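Local coordinates for putative secreted cellulose binding protein (Streptomyces coelicolor, PDB 4OY7) that cleaves the glycosidic bonds of cellulose oxidatively with a copper ion, as the catalytic AA10 domain of a secreted lytic polysaccharide monooxygenase, at residues 3-8 with 103-108; 9-14 with 80-85; 89-94 with 190-195; 112-117 with 174-179. One frame throughout, in Å; residues are numbered along the deposited sequence.

Contact 1: 3-8 with 103-108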
loop_
_atom_site.group_PDB
_atom_site.type_symbol
_atom_site.label_atom_id
_atom_site.label_comp_id
_atom_site.label_asym_id
_atom_site.label_seq_id
_atom_site.Cartn_x
_atom_site.Cartn_y
_atom_site.Cartn_z
ATOM N N VAL A 3 -3.722 -4.981 -2.490
ATOM C CA VAL A 3 -3.080 -3.949 -1.707
ATOM C C VAL A 3 -4.196 -3.092 -1.072
ATOM O O VAL A 3 -5.390 -3.288 -1.367
ATOM C CB VAL A 3 -2.161 -3.066 -2.569
ATOM C CG1 VAL A 3 -0.933 -3.853 -3.040
ATOM C CG2 VAL A 3 -2.932 -2.423 -3.719
ATOM N N ALA A 4 -3.808 -2.162 -0.200
ATOM C CA ALA A 4 -4.739 -1.355 0.511
ATOM C C ALA A 4 -5.566 -0.500 -0.464
ATOM O O ALA A 4 -5.025 0.062 -1.430
ATOM C CB ALA A 4 -4.025 -0.459 1.500
ATOM N N MET A 5 -6.881 -0.439 -0.207
ATOM C CA MET A 5 -7.768 0.437 -0.965
ATOM C C MET A 5 -8.198 1.706 -0.215
ATOM O O MET A 5 -8.502 2.728 -0.834
ATOM C CB MET A 5 -9.016 -0.341 -1.411
ATOM C CG MET A 5 -8.705 -1.534 -2.312
ATOM S SD MET A 5 -10.131 -2.624 -2.516
ATOM C CE MET A 5 -11.112 -1.480 -3.459
ATOM N N MET A 6 -8.217 1.649 1.116
ATOM C CA MET A 6 -8.617 2.777 1.957
ATOM C C MET A 6 -7.868 2.639 3.284
ATOM O O MET A 6 -8.103 1.651 3.987
ATOM C CB MET A 6 -10.124 2.720 2.256
ATOM C CG MET A 6 -11.027 3.191 1.126
ATOM S SD MET A 6 -12.674 3.760 1.648
ATOM C CE MET A 6 -12.229 5.127 2.699
ATOM N N PRO A 7 -6.872 3.531 3.584
ATOM C CA PRO A 7 -6.225 4.531 2.693
ATOM C C PRO A 7 -5.461 3.825 1.583
ATOM O O PRO A 7 -4.662 2.912 1.842
ATOM C CB PRO A 7 -5.240 5.255 3.622
ATOM C CG PRO A 7 -4.916 4.252 4.657
ATOM C CD PRO A 7 -6.207 3.497 4.898
ATOM N N GLY A 8 -5.730 4.250 0.359
ATOM C CA GLY A 8 -5.332 3.505 -0.808
ATOM C C GLY A 8 -3.849 3.516 -0.998
ATOM O O GLY A 8 -3.182 4.495 -0.697
ATOM N N GLU A 103 -9.811 -0.681 4.261
ATOM C CA GLU A 103 -10.245 -1.605 3.205
ATOM C C GLU A 103 -9.027 -2.105 2.484
ATOM O O GLU A 103 -8.146 -1.302 2.187
ATOM C CB GLU A 103 -11.187 -0.895 2.213
ATOM C CG GLU A 103 -12.465 -0.477 2.914
ATOM C CD GLU A 103 -13.653 -0.130 2.012
ATOM O OE1 GLU A 103 -13.626 -0.323 0.789
ATOM O OE2 GLU A 103 -14.650 0.357 2.547
ATOM N N TYR A 104 -8.917 -3.421 2.315
ATOM C CA TYR A 104 -7.796 -4.015 1.607
ATOM C C TYR A 104 -8.339 -4.954 0.546
ATOM O O TYR A 104 -9.245 -5.740 0.832
ATOM C CB TYR A 104 -6.890 -4.754 2.587
ATOM C CG TYR A 104 -5.511 -5.110 2.070
ATOM C CD1 TYR A 104 -5.350 -6.142 1.147
ATOM C CD2 TYR A 104 -4.370 -4.470 2.535
ATOM C CE1 TYR A 104 -4.108 -6.485 0.665
ATOM C CE2 TYR A 104 -3.126 -4.829 2.088
ATOM C CZ TYR A 104 -2.998 -5.829 1.137
ATOM O OH TYR A 104 -1.756 -6.185 0.676
ATOM N N SER A 105 -7.865 -4.821 -0.696
ATOM C CA SER A 105 -8.411 -5.597 -1.801
ATOM C C SER A 105 -8.379 -7.090 -1.545
ATOM O O SER A 105 -7.398 -7.605 -1.088
ATOM C CB SER A 105 -7.632 -5.306 -3.088
ATOM O OG SER A 105 -8.006 -6.183 -4.136
ATOM N N ASN A 106 -9.475 -7.779 -1.888
ATOM C CA ASN A 106 -9.477 -9.250 -1.906
ATOM C C ASN A 106 -9.520 -9.774 -3.342
ATOM O O ASN A 106 -10.293 -10.679 -3.653
ATOM C CB ASN A 106 -10.640 -9.834 -1.091
ATOM C CG ASN A 106 -11.988 -9.480 -1.657
ATOM O OD1 ASN A 106 -12.081 -8.704 -2.603
ATOM N ND2 ASN A 106 -13.042 -10.016 -1.063
ATOM N N TRP A 107 -8.702 -9.190 -4.223
ATOM C CA TRP A 107 -8.743 -9.598 -5.627
ATOM C C TRP A 107 -8.557 -11.117 -5.762
ATOM O O TRP A 107 -9.248 -11.753 -6.555
ATOM C CB TRP A 107 -7.720 -8.811 -6.476
ATOM C CG TRP A 107 -7.948 -8.994 -7.961
ATOM C CD1 TRP A 107 -7.158 -9.700 -8.832
ATOM C CD2 TRP A 107 -9.062 -8.515 -8.735
ATOM N NE1 TRP A 107 -7.696 -9.655 -10.100
ATOM C CE2 TRP A 107 -8.876 -8.961 -10.063
ATOM C CE3 TRP A 107 -10.209 -7.755 -8.433
ATOM C CZ2 TRP A 107 -9.791 -8.670 -11.094
ATOM C CZ3 TRP A 107 -11.121 -7.483 -9.453
ATOM C CH2 TRP A 107 -10.898 -7.929 -10.771
ATOM N N ALA A 108 -7.614 -11.689 -5.012
ATOM C CA ALA A 108 -7.670 -13.121 -4.681
ATOM C C ALA A 108 -7.494 -13.229 -3.189
ATOM O O ALA A 108 -6.640 -12.581 -2.627
ATOM C CB ALA A 108 -6.631 -13.942 -5.436
#
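The ring of Tyr104 lies flat against the backbone of Val3 and Ala4, with Val3 C over its centre and Ala4 N nearer the rim of the same face. Its CZ comes within 3.4 Å of Val3 CA. CG stands opposite the backbone N (chi1 -165°), which lays the ring over the Val3-Ala4 peptide; the ring also packs against Phe114 and Trp176. With an alanine here, the Val3-Ala4 peptide would probably lose its aromatic cover and a gap would open between the two sheets of the sandwich. Ala4 CB touches the ring more loosely, at CD2. On the other face of this sheet, Met6 and Glu103 run side by side and point the same way, their CB atoms 3.8 Å apart. The two antiparallel strands meet through a classic beta bulge: Met5 and Met6 both stand opposite Glu103, whose carbonyl O accepts from Met5 N at 2.8 Å and Met6 N at 3.1 Å, both approaching from one face of its plane. The bulge turns Met5 toward the neighbouring strand, and a bend at its chi3 (68°) accompanies the approach of SD to Ser105 CA, 3.5 Å away. Beyond the bulge, Glu103 N meets a lone pair of Met6 O at 2.9 Å; before it, Ser105 N donates to Val3 O at 3.0 Å, close to where the chain starts at the copper ligand His1.

Contact 2: 9-14 with 80-85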
loop_
_atom_site.group_PDB
_atom_site.type_symbol
_atom_site.label_atom_id
_atom_site.label_comp_id
_atom_site.label_asym_id
_atom_site.label_seq_id
_atom_site.Cartn_x
_atom_site.Cartn_y
_atom_site.Cartn_z
ATOM N N SER A 9 -3.337 2.411 -1.520
ATOM C CA SER A 9 -1.926 2.249 -1.786
ATOM C C SER A 9 -1.541 3.049 -3.037
ATOM O O SER A 9 -2.413 3.550 -3.759
ATOM C CB SER A 9 -1.623 0.769 -1.990
ATOM O OG SER A 9 -2.050 0.355 -3.274
ATOM N N ARG A 10 -0.238 3.196 -3.276
ATOM C CA ARG A 10 0.227 3.975 -4.446
ATOM C C ARG A 10 -0.291 3.414 -5.763
ATOM O O ARG A 10 -0.790 4.166 -6.619
ATOM C CB ARG A 10 1.745 4.048 -4.473
ATOM C CG ARG A 10 2.305 4.929 -3.375
ATOM C CD ARG A 10 3.822 5.015 -3.351
ATOM N NE ARG A 10 4.186 6.055 -2.397
ATOM C CZ ARG A 10 5.412 6.351 -2.009
ATOM N NH1 ARG A 10 6.446 5.668 -2.491
ATOM N NH2 ARG A 10 5.600 7.327 -1.122
ATOM N N THR A 11 -0.153 2.109 -5.946
ATOM C CA THR A 11 -0.634 1.520 -7.193
ATOM C C THR A 11 -2.160 1.636 -7.345
ATOM O O THR A 11 -2.669 1.830 -8.441
ATOM C CB THR A 11 -0.211 0.066 -7.391
ATOM O OG1 THR A 11 -0.666 -0.738 -6.294
ATOM C CG2 THR A 11 1.310 -0.041 -7.581
ATOM N N TYR A 12 -2.889 1.514 -6.244
ATOM C CA TYR A 12 -4.336 1.593 -6.307
ATOM C C TYR A 12 -4.796 3.010 -6.617
ATOM O O TYR A 12 -5.582 3.226 -7.496
ATOM C CB TYR A 12 -4.970 1.068 -5.010
ATOM C CG TYR A 12 -6.470 1.118 -5.033
ATOM C CD1 TYR A 12 -7.202 0.335 -5.925
ATOM C CD2 TYR A 12 -7.168 1.985 -4.193
ATOM C CE1 TYR A 12 -8.595 0.375 -5.950
ATOM C CE2 TYR A 12 -8.549 2.023 -4.216
ATOM C CZ TYR A 12 -9.259 1.238 -5.099
ATOM O OH TYR A 12 -10.664 1.316 -5.107
ATOM N N LEU A 13 -4.269 3.982 -5.891
ATOM C CA LEU A 13 -4.655 5.372 -6.160
ATOM C C LEU A 13 -4.207 5.808 -7.539
ATOM O O LEU A 13 -4.882 6.591 -8.175
ATOM C CB LEU A 13 -4.125 6.322 -5.106
ATOM C CG LEU A 13 -4.703 6.164 -3.695
ATOM C CD1 LEU A 13 -4.185 7.232 -2.755
ATOM C CD2 LEU A 13 -6.230 6.157 -3.692
ATOM N N CYS A 14 -3.056 5.328 -7.987
ATOM C CA CYS A 14 -2.603 5.731 -9.293
ATOM C C CYS A 14 -3.480 5.130 -10.391
ATOM O O CYS A 14 -3.800 5.798 -11.389
ATOM C CB CYS A 14 -1.131 5.422 -9.499
ATOM S SG CYS A 14 -0.022 6.638 -8.711
ATOM N N SER A 80 8.999 -0.877 -9.461
ATOM C CA SER A 80 10.134 -0.136 -8.904
ATOM C C SER A 80 9.850 1.361 -8.731
ATOM O O SER A 80 10.285 1.965 -7.741
ATOM C CB SER A 80 11.396 -0.368 -9.750
ATOM O OG SER A 80 12.541 0.264 -9.187
ATOM N N ALA A 81 9.105 1.933 -9.666
ATOM C CA ALA A 81 8.790 3.372 -9.627
ATOM C C ALA A 81 7.960 3.802 -8.429
ATOM O O ALA A 81 7.999 4.970 -8.048
ATOM C CB ALA A 81 8.107 3.832 -10.922
ATOM N N TYR A 82 7.268 2.848 -7.815
ATOM C CA TYR A 82 6.362 3.100 -6.701
ATOM C C TYR A 82 7.145 3.229 -5.401
ATOM O O TYR A 82 6.579 3.575 -4.388
ATOM C CB TYR A 82 5.219 2.046 -6.674
ATOM C CG TYR A 82 4.423 2.148 -7.954
ATOM C CD1 TYR A 82 3.374 3.044 -8.073
ATOM C CD2 TYR A 82 4.791 1.432 -9.090
ATOM C CE1 TYR A 82 2.682 3.191 -9.253
ATOM C CE2 TYR A 82 4.111 1.581 -10.279
ATOM C CZ TYR A 82 3.049 2.471 -10.366
ATOM O OH TYR A 82 2.370 2.680 -11.554
ATOM N N ASN A 83 8.458 2.990 -5.434
ATOM C CA ASN A 83 9.340 3.416 -4.342
ATOM C C ASN A 83 9.837 4.873 -4.389
ATOM O O ASN A 83 10.455 5.318 -3.416
ATOM C CB ASN A 83 10.584 2.486 -4.240
ATOM C CG ASN A 83 10.201 1.082 -3.869
ATOM O OD1 ASN A 83 9.529 0.851 -2.831
ATOM N ND2 ASN A 83 10.591 0.133 -4.703
ATOM N N ALA A 84 9.588 5.610 -5.474
ATOM C CA ALA A 84 10.120 6.973 -5.621
ATOM C C ALA A 84 9.817 7.818 -4.396
ATOM O O ALA A 84 8.676 7.920 -3.956
ATOM C CB ALA A 84 9.564 7.626 -6.882
ATOM N N ALA A 85 10.868 8.401 -3.838
ATOM C CA ALA A 85 10.765 9.189 -2.620
ATOM C C ALA A 85 10.370 10.627 -2.993
ATOM O O ALA A 85 11.227 11.549 -3.100
ATOM C CB ALA A 85 12.091 9.164 -1.859
HETATM O O HOH W 1 8.946 5.448 -1.107
#
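Thr11 CG2 sits over the centre of the Tyr82 ring, 3.7 Å from its centroid and 11° off the normal, a CH-pi contact in which the two side chains cross at about a right angle. At the ring's edge lie Arg10 CB and, more distantly, Cys14 SG. The extended Arg10 chain runs past the tyrosine, and NH1 donates to Tyr82 O at 2.8 Å, with the acceptor in the guanidinium plane. The same nitrogen donates a hydrogen bond to a water that in turn donates to Asn83 O, joining the arginine to the next carbonyl. Further out, Arg10 NE forms a salt bridge with Asp190, Trp89 offers a cation-pi partner, and Thr11 OG1 bonds to Trp47 O. Ser9 occupies the N-cap position, while Cys14 is tied to Cys32 by a disulfide. The first turn of helix 10-18, fastened to a short 3-10 segment, thus belongs to the helical, loop-rich insertion between the first strands of the AA10 core.

Contact 3: 89-94 with 190-195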
loop_
_atom_site.group_PDB
_atom_site.type_symbol
_atom_site.label_atom_id
_atom_site.label_comp_id
_atom_site.label_asym_id
_atom_site.label_seq_id
_atom_site.Cartn_x
_atom_site.Cartn_y
_atom_site.Cartn_z
ATOM N N TRP A 89 2.849 12.261 -4.535
ATOM C CA TRP A 89 1.956 11.135 -4.760
ATOM C C TRP A 89 0.543 11.503 -4.287
ATOM O O TRP A 89 0.384 12.409 -3.452
ATOM C CB TRP A 89 2.405 9.913 -3.965
ATOM C CG TRP A 89 3.644 9.217 -4.423
ATOM C CD1 TRP A 89 4.908 9.333 -3.895
ATOM C CD2 TRP A 89 3.745 8.240 -5.467
ATOM N NE1 TRP A 89 5.773 8.505 -4.552
ATOM C CE2 TRP A 89 5.100 7.840 -5.541
ATOM C CE3 TRP A 89 2.837 7.704 -6.380
ATOM C CZ2 TRP A 89 5.552 6.859 -6.450
ATOM C CZ3 TRP A 89 3.282 6.754 -7.280
ATOM C CH2 TRP A 89 4.655 6.363 -7.341
ATOM N N PRO A 90 -0.487 10.846 -4.840
ATOM C CA PRO A 90 -1.814 11.037 -4.282
ATOM C C PRO A 90 -1.841 10.620 -2.832
ATOM O O PRO A 90 -1.117 9.732 -2.462
ATOM C CB PRO A 90 -2.687 10.083 -5.115
ATOM C CG PRO A 90 -1.920 9.812 -6.344
ATOM C CD PRO A 90 -0.482 9.870 -5.935
ATOM N N ARG A 91 -2.675 11.240 -2.010
ATOM C CA ARG A 91 -2.694 10.875 -0.612
ATOM C C ARG A 91 -4.086 10.982 -0.022
ATOM O O ARG A 91 -4.944 11.710 -0.517
ATOM C CB ARG A 91 -1.722 11.718 0.212
ATOM C CG ARG A 91 -2.060 13.200 0.392
ATOM C CD ARG A 91 -0.904 14.012 1.005
ATOM N NE ARG A 91 0.274 13.855 0.155
ATOM C CZ ARG A 91 1.316 13.065 0.416
ATOM N NH1 ARG A 91 2.255 12.915 -0.506
ATOM N NH2 ARG A 91 1.446 12.422 1.573
ATOM N N THR A 92 -4.255 10.277 1.078
ATOM C CA THR A 92 -5.484 10.285 1.846
ATOM C C THR A 92 -5.325 11.210 3.053
ATOM O O THR A 92 -4.357 11.104 3.807
ATOM C CB THR A 92 -5.825 8.876 2.324
ATOM O OG1 THR A 92 -5.917 7.997 1.191
ATOM C CG2 THR A 92 -7.183 8.858 3.060
ATOM N N HIS A 93 -6.310 12.084 3.217
ATOM C CA HIS A 93 -6.319 13.044 4.308
ATOM C C HIS A 93 -6.966 12.395 5.523
ATOM O O HIS A 93 -8.098 11.896 5.439
ATOM C CB HIS A 93 -7.060 14.314 3.851
ATOM C CG HIS A 93 -6.342 15.037 2.757
ATOM N ND1 HIS A 93 -5.722 16.255 2.953
ATOM C CD2 HIS A 93 -6.120 14.704 1.463
ATOM C CE1 HIS A 93 -5.144 16.636 1.824
ATOM N NE2 HIS A 93 -5.357 15.706 0.910
ATOM N N LEU A 94 -6.221 12.382 6.636
ATOM C CA LEU A 94 -6.643 11.716 7.876
ATOM C C LEU A 94 -6.650 12.633 9.065
ATOM O O LEU A 94 -5.968 13.647 9.085
ATOM C CB LEU A 94 -5.665 10.606 8.229
ATOM C CG LEU A 94 -5.470 9.526 7.184
ATOM C CD1 LEU A 94 -4.456 8.512 7.663
ATOM C CD2 LEU A 94 -6.801 8.868 6.904
ATOM N N ASP A 190 0.292 6.678 1.002
ATOM C CA ASP A 190 0.592 8.030 1.392
ATOM C C ASP A 190 -0.598 8.669 2.073
ATOM O O ASP A 190 -1.738 8.592 1.568
ATOM C CB ASP A 190 0.971 8.848 0.170
ATOM C CG ASP A 190 2.286 8.405 -0.423
ATOM O OD1 ASP A 190 2.246 7.682 -1.422
ATOM O OD2 ASP A 190 3.355 8.708 0.143
ATOM N N VAL A 191 -0.353 9.309 3.210
ATOM C CA VAL A 191 -1.415 9.957 3.992
ATOM C C VAL A 191 -0.904 11.305 4.484
ATOM O O VAL A 191 0.317 11.590 4.429
ATOM C CB VAL A 191 -1.884 9.095 5.184
ATOM C CG1 VAL A 191 -2.281 7.705 4.689
ATOM C CG2 VAL A 191 -0.833 9.025 6.285
ATOM N N VAL A 192 -1.821 12.143 4.940
ATOM C CA VAL A 192 -1.453 13.378 5.641
ATOM C C VAL A 192 -2.397 13.549 6.808
ATOM O O VAL A 192 -3.611 13.378 6.662
ATOM C CB VAL A 192 -1.426 14.618 4.710
ATOM C CG1 VAL A 192 -2.734 14.794 3.970
ATOM C CG2 VAL A 192 -1.073 15.880 5.480
ATOM N N PHE A 193 -1.823 13.856 7.969
ATOM C CA PHE A 193 -2.589 14.096 9.184
ATOM C C PHE A 193 -2.893 15.589 9.273
ATOM O O PHE A 193 -2.237 16.358 10.022
ATOM C CB PHE A 193 -1.831 13.617 10.425
ATOM C CG PHE A 193 -1.674 12.121 10.515
ATOM C CD1 PHE A 193 -2.755 11.308 10.873
ATOM C CD2 PHE A 193 -0.443 11.529 10.278
ATOM C CE1 PHE A 193 -2.582 9.937 10.975
ATOM C CE2 PHE A 193 -0.270 10.161 10.394
ATOM C CZ PHE A 193 -1.352 9.370 10.724
ATOM N N ASP A 194 -3.907 16.010 8.521
ATOM C CA ASP A 194 -4.314 17.421 8.505
ATOM C C ASP A 194 -5.777 17.626 8.892
ATOM O O ASP A 194 -6.290 18.735 8.792
ATOM C CB ASP A 194 -4.033 18.063 7.152
ATOM C CG ASP A 194 -4.845 17.455 6.015
ATOM O OD1 ASP A 194 -5.578 16.445 6.222
ATOM O OD2 ASP A 194 -4.726 17.988 4.877
ATOM N N GLY A 195 -6.455 16.577 9.341
ATOM C CA GLY A 195 -7.879 16.673 9.635
ATOM C C GLY A 195 -8.216 17.161 11.030
ATOM O O GLY A 195 -7.326 17.252 11.904
HETATM O O HOH W 2 0.001 7.593 -3.318
HETATM O O HOH W 3 3.388 10.433 2.264
HETATM O O HOH W 4 4.175 11.147 -1.039
HETATM O O HOH W 5 -3.589 6.666 0.892
#
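Thr92 and His93 pair with Val191 and Val192 as parallel strands, adding a short edge strand to the mixed sheet of the beta-sandwich. The backbone bonds are regular: Thr92 N to Asp190 O, Val192 N to Thr92 O, and Leu94 N to Val192 O, this last at 2.8 Å and nearly along the C=O axis. Among apolar contacts, Leu94 CD1 presses on Val191 CB at 3.6 Å, and Leu94 CB meets the Phe193 ring at CD1. On the other face of the sheet Val192 CG1, set between its backbone N and carbonyl carbon (chi1 54°), rests over one face of the His93 ring and also touches Arg91 CD. Charge is handled less directly. Two waters bridge Arg91 and Asp190, each accepting from a guanidinium nitrogen and lying within hydrogen-bonding distance of OD2, while the nearest charged atoms, Arg91 NH1 and Asp190 OD2, stay 4.4 Å apart. Asp190 OD1 is claimed by a salt bridge to Arg10 and also accepts a hydrogen bond from a water that donates to Pro90 O as well. Arg91 NH2 reaches Val191 O from above its carbonyl plane at 3.2 Å, a bent bond. At the far end of the strands a histidine-carboxylate bond forms: His93 ND1 donates to the syn lone pair of Asp194 OD2 at 2.8 Å, with that oxygen close to the ring plane.

Contact 4: 112-117 with 174-179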
loop_
_atom_site.group_PDB
_atom_site.type_symbol
_atom_site.label_atom_id
_atom_site.label_comp_id
_atom_site.label_asym_id
_atom_site.label_seq_id
_atom_site.Cartn_x
_atom_site.Cartn_y
_atom_site.Cartn_z
ATOM N N GLY A 112 -4.508 -15.296 6.583
ATOM C CA GLY A 112 -3.283 -14.674 7.093
ATOM C C GLY A 112 -3.516 -13.398 7.881
ATOM O O GLY A 112 -4.669 -13.071 8.248
ATOM N N ASP A 113 -2.402 -12.716 8.163
ATOM C CA ASP A 113 -2.341 -11.488 8.969
ATOM C C ASP A 113 -2.017 -10.302 8.099
ATOM O O ASP A 113 -1.167 -10.383 7.177
ATOM C CB ASP A 113 -1.204 -11.539 10.004
ATOM C CG ASP A 113 -1.421 -12.508 11.109
ATOM O OD1 ASP A 113 -2.532 -13.000 11.283
ATOM O OD2 ASP A 113 -0.423 -12.756 11.829
ATOM N N PHE A 114 -2.617 -9.166 8.427
ATOM C CA PHE A 114 -2.205 -7.892 7.907
ATOM C C PHE A 114 -1.410 -7.152 8.972
ATOM O O PHE A 114 -1.940 -6.797 10.041
ATOM C CB PHE A 114 -3.433 -7.099 7.498
ATOM C CG PHE A 114 -4.181 -7.711 6.362
ATOM C CD1 PHE A 114 -5.198 -8.627 6.584
ATOM C CD2 PHE A 114 -3.873 -7.367 5.055
ATOM C CE1 PHE A 114 -5.897 -9.207 5.528
ATOM C CE2 PHE A 114 -4.551 -7.950 3.995
ATOM C CZ PHE A 114 -5.568 -8.863 4.220
ATOM N N ARG A 115 -0.134 -6.931 8.681
ATOM C CA ARG A 115 0.766 -6.209 9.600
ATOM C C ARG A 115 0.777 -4.788 9.137
ATOM O O ARG A 115 1.248 -4.517 8.014
ATOM C CB ARG A 115 2.166 -6.796 9.536
ATOM C CG ARG A 115 2.244 -8.210 10.061
ATOM C CD ARG A 115 3.576 -8.848 9.828
ATOM N NE ARG A 115 3.613 -10.259 10.204
ATOM C CZ ARG A 115 4.660 -11.042 10.014
ATOM N NH1 ARG A 115 5.798 -10.547 9.490
ATOM N NH2 ARG A 115 4.593 -12.318 10.401
ATOM N N VAL A 116 0.313 -3.896 10.005
ATOM C CA VAL A 116 0.097 -2.496 9.654
ATOM C C VAL A 116 1.103 -1.607 10.398
ATOM O O VAL A 116 1.180 -1.635 11.627
ATOM C CB VAL A 116 -1.346 -2.065 9.980
ATOM C CG1 VAL A 116 -1.556 -0.589 9.634
ATOM C CG2 VAL A 116 -2.389 -2.972 9.284
ATOM N N TYR A 117 1.836 -0.801 9.634
ATOM C CA TYR A 117 2.910 0.075 10.142
ATOM C C TYR A 117 2.732 1.537 9.768
ATOM O O TYR A 117 2.224 1.858 8.696
ATOM C CB TYR A 117 4.285 -0.363 9.621
ATOM C CG TYR A 117 4.675 -1.816 9.788
ATOM C CD1 TYR A 117 4.136 -2.806 8.979
ATOM C CD2 TYR A 117 5.642 -2.177 10.690
ATOM C CE1 TYR A 117 4.539 -4.138 9.107
ATOM C CE2 TYR A 117 6.060 -3.492 10.837
ATOM C CZ TYR A 117 5.517 -4.476 10.023
ATOM O OH TYR A 117 5.946 -5.791 10.216
ATOM N N MET A 174 1.734 -1.851 4.765
ATOM C CA MET A 174 1.136 -3.107 5.206
ATOM C C MET A 174 1.793 -4.277 4.530
ATOM O O MET A 174 2.127 -4.213 3.321
ATOM C CB MET A 174 -0.361 -3.154 4.941
ATOM C CG MET A 174 -1.101 -1.904 5.329
ATOM S SD MET A 174 -2.888 -2.153 5.208
ATOM C CE MET A 174 -3.408 -0.451 5.285
ATOM N N GLN A 175 2.017 -5.312 5.316
ATOM C CA GLN A 175 2.514 -6.589 4.810
ATOM C C GLN A 175 1.445 -7.625 5.097
ATOM O O GLN A 175 1.025 -7.833 6.243
ATOM C CB GLN A 175 3.854 -6.975 5.426
ATOM C CG GLN A 175 4.550 -8.096 4.680
ATOM C CD GLN A 175 5.949 -8.363 5.206
ATOM O OE1 GLN A 175 6.564 -7.493 5.835
ATOM N NE2 GLN A 175 6.480 -9.561 4.924
ATOM N N TRP A 176 0.946 -8.227 4.020
ATOM C CA TRP A 176 -0.053 -9.256 4.097
ATOM C C TRP A 176 0.682 -10.578 4.096
ATOM O O TRP A 176 1.267 -10.967 3.076
ATOM C CB TRP A 176 -0.993 -9.180 2.891
ATOM C CG TRP A 176 -2.155 -10.116 2.924
ATOM C CD1 TRP A 176 -2.618 -10.854 3.992
ATOM C CD2 TRP A 176 -3.050 -10.389 1.834
ATOM N NE1 TRP A 176 -3.726 -11.573 3.616
ATOM C CE2 TRP A 176 -4.011 -11.305 2.304
ATOM C CE3 TRP A 176 -3.128 -9.941 0.497
ATOM C CZ2 TRP A 176 -5.033 -11.784 1.493
ATOM C CZ3 TRP A 176 -4.111 -10.420 -0.289
ATOM C CH2 TRP A 176 -5.074 -11.318 0.207
ATOM N N VAL A 177 0.650 -11.251 5.234
ATOM C CA VAL A 177 1.415 -12.466 5.461
ATOM C C VAL A 177 0.477 -13.653 5.436
ATOM O O VAL A 177 -0.311 -13.884 6.366
ATOM C CB VAL A 177 2.189 -12.363 6.790
ATOM C CG1 VAL A 177 3.027 -13.620 7.027
ATOM C CG2 VAL A 177 3.014 -11.088 6.754
ATOM N N ARG A 178 0.508 -14.385 4.326
ATOM C CA ARG A 178 -0.322 -15.568 4.197
ATOM C C ARG A 178 0.079 -16.602 5.226
ATOM O O ARG A 178 1.251 -16.748 5.550
ATOM C CB ARG A 178 -0.217 -16.168 2.778
ATOM C CG ARG A 178 -0.929 -15.329 1.723
ATOM C CD ARG A 178 -0.776 -15.919 0.319
ATOM N NE ARG A 178 -1.408 -17.237 0.208
ATOM C CZ ARG A 178 -1.421 -17.965 -0.913
ATOM N NH1 ARG A 178 -0.847 -17.528 -2.027
ATOM N NH2 ARG A 178 -1.975 -19.169 -0.910
ATOM N N SER A 179 -0.913 -17.282 5.762
ATOM C CA SER A 179 -0.661 -18.394 6.685
ATOM C C SER A 179 -0.497 -19.723 5.962
ATOM O O SER A 179 -0.109 -20.709 6.591
ATOM C CB SER A 179 -1.762 -18.486 7.731
ATOM O OG SER A 179 -2.998 -18.654 7.087
HETATM O O HOH W 6 -6.057 -12.643 5.509
HETATM O O HOH W 7 6.805 -7.794 8.456
#
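The Phe114 ring and the pyrrole part of Trp176 form an offset stack, with centroids 3.9 Å apart and planes at 15°. Phe114 CZ lies over one face of the indole, 3.3 Å from Trp176 NE1, while Asp113 O sits at the indole's edge, near its plane. Trp176 reaches this place because its CG points away from the backbone N (chi1 -174°), bringing the ring alongside Phe114. A leucine in its place would probably leave the Phe114 face without its stacking partner and a nearby water without the N-H that donates to it. On the opposite side of the sheet, the Arg115 guanidinium has Val177 CG2 over one face, 3.6 Å from NE, and at its edge a water that it shares with Tyr117 OH and Gln175 OE1. Arg115 NH1 also bonds to Gly57 O. Between the two layers the strands are antiparallel, with Asp113-Val177 and Arg115-Gln175 as hydrogen-bonded pairs; Arg115 N to Gln175 O, at 2.8 Å, is almost straight. At the strand end, Gly112 CA packs 3.2 Å from Val177 O, where a CB would clash. Rings and Met174 thus face the sandwich interior with Tyr104; the other face mixes Asp113, Arg115 and Gln175 with Val177. Nearby Arg178, salt-bridged to Glu183, approaches the copper ligand His110, so that the strand end probably helps to shape the electrostatics around the metal.

Overall arrangement
From the N terminus, contact 1 closes a long loop between strand 4-6 and strand 99-105, and contact 2 nests inside it, fixing the start of helix 10-18 to the segment at 80-85. The first strand and this helix are consecutive, so Ala4 and Ser9 already meet. Contact 3 crosses contact 1: 89-94 leaves from within the first loop and pairs with the last strand, 184-193. Contact 4 is nested inside contact 3 and follows contact 1 in series. Contacts 1 and 4 join the two sheets through an aromatic cluster, while a charge pair and the hydrogen bond from Trp89 to Ala84 bridge contacts 2 and 3. Contacts 3 and 4, about 22 Å apart between centres, share the mixed sheet.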